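Local coordinates for 6-phosphogluconolactonase (PDB 1VL1), which hydrolyses 6-phosphogluconolactone to 6-phosphogluconate, the second step of the oxidative pentose phosphate pathway, at residues K46-L51 with Q137-I142; T189-L194 with R221-T226. All blocks are in the same frame, centred on the assembly; numbering follows the deposited sequence.

Contact 1: residues K46-L51 with Q137-I142; sequences KIFVVL and QFDLAI
D139 reaches across to the backbone of F48 from just before its strand begins. Its OD2 accepts the amide N of F48 at 2.9 Å through the anti lone pair, while its own N gives to F48 O at 2.8 Å. Side chain and backbone of D139 thus serve both polar backbone atoms of F48, and K44 forms a salt bridge with the same OD2. F48 O is gripped twice, since L140 N adds a longer bond of 3.3 Å, both donors lying in the carbonyl plane. Were D139 replaced by an alanine, the F48 N-H would probably lose this acceptor and K44 its carboxylate partner. Farther on, the parallel ladder is regular: V50 N binds L140 O, and V50 O receives I142 N in a nearly straight bond (175°). With CG2 anti to the carbonyl carbon, V50 sets that methyl 3.3 Å above the centre of the F138 ring, a CH-pi contact suited to a compact branched residue. On the other face, I142 CD1 lies 3.9 Å from L51 CD2 and also touches V49, and I142 packs on I33 of helix 25-43. Buried parallel strands of apolar residues, backed by helices, are typical of a Rossmann-like alpha/beta core.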
loop_
_atom_site.group_PDB
_atom_site.type_symbol
_atom_site.label_atom_id
_atom_site.label_comp_id
_atom_site.label_asym_id
_atom_site.label_seq_id
_atom_site.Cartn_x
_atom_site.Cartn_y
_atom_site.Cartn_z
ATOM N N LYS A 46 7.935 0.112 17.705
ATOM C CA LYS A 46 8.052 -0.214 16.279
ATOM C C LYS A 46 6.715 0.025 15.605
ATOM O O LYS A 46 5.666 -0.252 16.191
ATOM C CB LYS A 46 8.433 -1.674 16.080
ATOM C CG LYS A 46 9.611 -2.096 16.923
ATOM C CD LYS A 46 10.102 -3.503 16.544
ATOM C CE LYS A 46 9.150 -4.597 17.043
ATOM N NZ LYS A 46 9.654 -6.006 16.891
ATOM N N ILE A 47 6.752 0.524 14.394
ATOM C CA ILE A 47 5.515 0.652 13.637
ATOM C C ILE A 47 5.623 -0.119 12.329
ATOM O O ILE A 47 6.747 -0.323 11.801
ATOM C CB ILE A 47 5.088 2.134 13.441
ATOM C CG1 ILE A 47 6.092 2.902 12.561
ATOM C CG2 ILE A 47 4.958 2.839 14.790
ATOM C CD1 ILE A 47 5.512 4.188 11.949
ATOM N N PHE A 48 4.458 -0.523 11.791
ATOM C CA PHE A 48 4.401 -1.380 10.635
ATOM C C PHE A 48 3.534 -0.725 9.586
ATOM O O PHE A 48 2.346 -0.408 9.855
ATOM C CB PHE A 48 3.878 -2.765 10.993
ATOM C CG PHE A 48 4.704 -3.402 12.036
ATOM C CD1 PHE A 48 4.448 -3.112 13.379
ATOM C CD2 PHE A 48 5.815 -4.156 11.717
ATOM C CE1 PHE A 48 5.244 -3.607 14.381
ATOM C CE2 PHE A 48 6.644 -4.680 12.751
ATOM C CZ PHE A 48 6.345 -4.404 14.064
ATOM N N VAL A 49 4.155 -0.473 8.444
ATOM C CA VAL A 49 3.564 0.312 7.345
ATOM C C VAL A 49 3.516 -0.470 6.022
ATOM O O VAL A 49 4.522 -0.930 5.529
ATOM C CB VAL A 49 4.305 1.655 7.150
ATOM C CG1 VAL A 49 3.596 2.513 6.131
ATOM C CG2 VAL A 49 4.497 2.382 8.500
ATOM N N VAL A 50 2.308 -0.586 5.435
ATOM C CA VAL A 50 2.062 -1.214 4.134
ATOM C C VAL A 50 2.104 -0.119 3.057
ATOM O O VAL A 50 1.532 0.970 3.268
ATOM C CB VAL A 50 0.699 -1.885 4.055
ATOM C CG1 VAL A 50 0.386 -2.323 2.610
ATOM C CG2 VAL A 50 0.648 -3.064 4.974
ATOM N N LEU A 51 2.843 -0.378 1.975
ATOM C CA LEU A 51 2.989 0.577 0.860
ATOM C C LEU A 51 2.544 -0.026 -0.471
ATOM O O LEU A 51 3.031 -1.089 -0.857
ATOM C CB LEU A 51 4.444 0.955 0.696
ATOM C CG LEU A 51 5.165 1.530 1.883
ATOM C CD1 LEU A 51 6.666 1.780 1.552
ATOM C CD2 LEU A 51 4.479 2.774 2.422
ATOM N N GLN A 137 -0.715 -6.950 13.133
ATOM C CA GLN A 137 -1.482 -5.741 12.877
ATOM C C GLN A 137 -0.609 -4.698 12.198
ATOM O O GLN A 137 0.411 -4.334 12.741
ATOM C CB GLN A 137 -1.991 -5.170 14.216
ATOM C CG GLN A 137 -2.925 -4.000 14.109
ATOM C CD GLN A 137 -3.556 -3.634 15.441
ATOM O OE1 GLN A 137 -4.718 -3.987 15.705
ATOM N NE2 GLN A 137 -2.800 -2.929 16.288
ATOM N N PHE A 138 -1.012 -4.202 11.030
ATOM C CA PHE A 138 -0.354 -3.035 10.458
ATOM C C PHE A 138 -0.891 -1.781 11.137
ATOM O O PHE A 138 -2.079 -1.705 11.525
ATOM C CB PHE A 138 -0.588 -2.958 8.965
ATOM C CG PHE A 138 -0.142 -4.154 8.207
ATOM C CD1 PHE A 138 1.208 -4.493 8.151
ATOM C CD2 PHE A 138 -1.035 -4.914 7.498
ATOM C CE1 PHE A 138 1.630 -5.605 7.432
ATOM C CE2 PHE A 138 -0.616 -6.007 6.735
ATOM C CZ PHE A 138 0.712 -6.367 6.721
ATOM N N ASP A 139 -0.027 -0.808 11.298
ATOM C CA ASP A 139 -0.412 0.499 11.856
ATOM C C ASP A 139 -0.985 1.406 10.759
ATOM O O ASP A 139 -1.964 2.123 10.981
ATOM C CB ASP A 139 0.814 1.162 12.494
ATOM C CG ASP A 139 1.268 0.444 13.707
ATOM O OD1 ASP A 139 0.505 0.343 14.712
ATOM O OD2 ASP A 139 2.389 -0.095 13.746
ATOM N N LEU A 140 -0.412 1.312 9.572
ATOM C CA LEU A 140 -0.741 2.230 8.511
ATOM C C LEU A 140 -0.605 1.567 7.174
ATOM O O LEU A 140 0.362 0.849 6.972
ATOM C CB LEU A 140 0.235 3.362 8.615
ATOM C CG LEU A 140 0.144 4.567 7.708
ATOM C CD1 LEU A 140 -1.221 5.196 7.811
ATOM C CD2 LEU A 140 1.146 5.590 8.130
ATOM N N ALA A 141 -1.579 1.767 6.276
ATOM C CA ALA A 141 -1.486 1.285 4.931
ATOM C C ALA A 141 -1.641 2.507 4.020
ATOM O O ALA A 141 -2.561 3.274 4.185
ATOM C CB ALA A 141 -2.542 0.254 4.625
ATOM N N ILE A 142 -0.692 2.705 3.140
ATOM C CA ILE A 142 -0.696 3.801 2.148
ATOM C C ILE A 142 -0.935 3.179 0.785
ATOM O O ILE A 142 -0.048 2.503 0.174
ATOM C CB ILE A 142 0.631 4.632 2.185
ATOM C CG1 ILE A 142 0.938 5.120 3.592
ATOM C CG2 ILE A 142 0.552 5.816 1.217
ATOM C CD1 ILE A 142 2.308 5.719 3.797
#

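Contact 2: residues T189-L194 with R221-T226; sequences TSLYVL and RGKEKT
K223 and E224 dock on the carbonyls of S190 and L191, where the chain turns into two parallel strands. The tight part is mostly backbone. K223 N binds S190 O at 2.8 Å. L191 O accepts E224 N and, nearly along its C=O axis, K225 N at a longer 3.3 Å. The ladder starts with V193 N on K225 O. G222 fits here because the bend leaves no place for a side chain: a beta carbon would collide with L191 O, V193 N and K225 O. V193 uses this closeness, its CG2 anti to the carbonyl carbon and 3.4 Å from G222 N. That amide is satisfied within its own segment by T226 OG1, so the buried threonine pins the bend to the strand that follows.

Toward solvent the side chains make no hydrogen bonds between the segments, and the stems of long polar chains do the touching. The extended K223 chain lies close along T189, its CE 3.0 Å from T189 O, and brushes L191 CD2 with CD. E224 and K225 touch more loosely. E224 lays CB over one face of the Y192 ring, 4.2 Å from the centroid, then bends at chi2 (-62°) and carries its carboxylate away. K225 likewise leaves only CB against Y192 CD1, at 3.8 Å, while its end leads outward; such residues pair an apolar stem with a charged end suited to the surface.

Strands 192-198 and 225-231, linked through helix 200-210, form a beta-alpha-beta unit. Strand 140-143 flanks 192-198 in the sheet, and helix 25-43 meets Y192 and L194.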
loop_
_atom_site.group_PDB
_atom_site.type_symbol
_atom_site.label_atom_id
_atom_site.label_comp_id
_atom_site.label_asym_id
_atom_site.label_seq_id
_atom_site.Cartn_x
_atom_site.Cartn_y
_atom_site.Cartn_z
ATOM N N THR A 189 -6.431 -5.460 8.684
ATOM C CA THR A 189 -5.820 -5.383 10.006
ATOM C C THR A 189 -5.185 -4.020 10.281
ATOM O O THR A 189 -4.819 -3.744 11.428
ATOM C CB THR A 189 -4.716 -6.438 10.243
ATOM O OG1 THR A 189 -3.603 -6.214 9.357
ATOM C CG2 THR A 189 -5.225 -7.842 9.941
ATOM N N SER A 190 -5.072 -3.178 9.263
ATOM C CA SER A 190 -4.449 -1.871 9.430
ATOM C C SER A 190 -5.313 -0.935 10.266
ATOM O O SER A 190 -6.508 -0.800 10.023
ATOM C CB SER A 190 -4.222 -1.242 8.079
ATOM O OG SER A 190 -3.484 -2.014 7.155
ATOM N N LEU A 191 -4.708 -0.282 11.262
ATOM C CA LEU A 191 -5.405 0.709 12.082
ATOM C C LEU A 191 -5.892 1.879 11.193
ATOM O O LEU A 191 -7.046 2.289 11.296
ATOM C CB LEU A 191 -4.508 1.209 13.224
ATOM C CG LEU A 191 -4.071 0.149 14.251
ATOM C CD1 LEU A 191 -3.122 0.779 15.291
ATOM C CD2 LEU A 191 -5.316 -0.432 14.993
ATOM N N TYR A 192 -5.015 2.354 10.310
ATOM C CA TYR A 192 -5.314 3.488 9.430
ATOM C C TYR A 192 -5.040 3.096 7.999
ATOM O O TYR A 192 -4.004 2.546 7.696
ATOM C CB TYR A 192 -4.464 4.704 9.821
ATOM C CG TYR A 192 -4.705 5.176 11.237
ATOM C CD1 TYR A 192 -5.754 5.996 11.527
ATOM C CD2 TYR A 192 -3.892 4.726 12.299
ATOM C CE1 TYR A 192 -6.020 6.402 12.838
ATOM C CE2 TYR A 192 -4.144 5.122 13.648
ATOM C CZ TYR A 192 -5.228 5.969 13.887
ATOM O OH TYR A 192 -5.532 6.422 15.161
ATOM N N VAL A 193 -6.014 3.327 7.116
ATOM C CA VAL A 193 -5.841 3.101 5.734
ATOM C C VAL A 193 -5.960 4.470 5.040
ATOM O O VAL A 193 -6.929 5.210 5.274
ATOM C CB VAL A 193 -6.917 2.162 5.168
ATOM C CG1 VAL A 193 -6.866 2.146 3.698
ATOM C CG2 VAL A 193 -6.722 0.752 5.685
ATOM N N LEU A 194 -4.927 4.799 4.273
ATOM C CA LEU A 194 -4.878 6.036 3.490
ATOM C C LEU A 194 -4.927 5.684 2.027
ATOM O O LEU A 194 -4.102 4.907 1.542
ATOM C CB LEU A 194 -3.568 6.786 3.751
ATOM C CG LEU A 194 -3.186 7.010 5.218
ATOM C CD1 LEU A 194 -1.957 7.981 5.331
ATOM C CD2 LEU A 194 -4.310 7.521 6.012
ATOM N N ARG A 221 -10.800 -1.027 4.603
ATOM C CA ARG A 221 -11.068 -0.028 5.625
ATOM C C ARG A 221 -10.116 -0.163 6.769
ATOM O O ARG A 221 -9.777 -1.291 7.178
ATOM C CB ARG A 221 -12.470 -0.183 6.156
ATOM C CG ARG A 221 -13.562 -0.147 5.131
ATOM C CD ARG A 221 -13.808 1.202 4.488
ATOM N NE ARG A 221 -14.826 1.043 3.420
ATOM C CZ ARG A 221 -16.124 1.212 3.534
ATOM N NH1 ARG A 221 -16.669 1.578 4.700
ATOM N NH2 ARG A 221 -16.903 0.996 2.467
ATOM N N GLY A 222 -9.708 0.964 7.347
ATOM C CA GLY A 222 -8.906 0.945 8.553
ATOM C C GLY A 222 -9.746 0.576 9.777
ATOM O O GLY A 222 -10.937 0.844 9.843
ATOM N N LYS A 223 -9.143 -0.095 10.747
ATOM C CA LYS A 223 -9.874 -0.437 11.945
ATOM C C LYS A 223 -10.283 0.803 12.747
ATOM O O LYS A 223 -11.325 0.804 13.429
ATOM C CB LYS A 223 -9.026 -1.269 12.879
ATOM C CG LYS A 223 -8.665 -2.606 12.408
ATOM C CD LYS A 223 -7.744 -3.185 13.485
ATOM C CE LYS A 223 -7.156 -4.497 13.108
ATOM N NZ LYS A 223 -6.193 -4.956 14.156
ATOM N N GLU A 224 -9.471 1.855 12.659
ATOM C CA GLU A 224 -9.718 3.114 13.342
ATOM C C GLU A 224 -10.281 4.143 12.370
ATOM O O GLU A 224 -11.252 4.841 12.669
ATOM C CB GLU A 224 -8.439 3.630 13.988
ATOM C CG GLU A 224 -8.012 2.840 15.211
ATOM C CD GLU A 224 -9.044 2.915 16.306
ATOM O OE1 GLU A 224 -9.482 4.050 16.634
ATOM O OE2 GLU A 224 -9.441 1.845 16.831
ATOM N N LYS A 225 -9.666 4.220 11.206
ATOM C CA LYS A 225 -10.020 5.240 10.215
ATOM C C LYS A 225 -9.594 4.906 8.804
ATOM O O LYS A 225 -8.570 4.298 8.604
ATOM C CB LYS A 225 -9.362 6.559 10.602
ATOM C CG LYS A 225 -10.112 7.763 10.125
ATOM C CD LYS A 225 -9.504 9.091 10.646
ATOM C CE LYS A 225 -9.602 9.178 12.119
ATOM N NZ LYS A 225 -9.596 10.604 12.620
ATOM N N THR A 226 -10.404 5.333 7.828
ATOM C CA THR A 226 -10.043 5.320 6.429
ATOM C C THR A 226 -10.049 6.765 5.938
ATOM O O THR A 226 -10.969 7.531 6.214
ATOM C CB THR A 226 -11.040 4.514 5.621
ATOM O OG1 THR A 226 -11.139 3.191 6.172
ATOM C CG2 THR A 226 -10.607 4.337 4.251
#

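How the contacts relate
Contact 1 closes before contact 2 opens along the chain, yet their centres lie only about 10 Å apart in one mixed sheet. The order there is 47-51, 140-143, 192-198, 225-231, all parallel, so each contact joins one neighbouring pair and the 140-143/192-198 pairing bridges them, as A141 O with L194 N illustrates. A second bridge lies at the strand entrances, where Q137 and F138 pack on T189. Helix 25-43 lies against residues of both contacts. Together they tie sequence-distant parts of the chain into a continuous central sheet, the core of the Rossmann-like fold to which this lactonase family belongs.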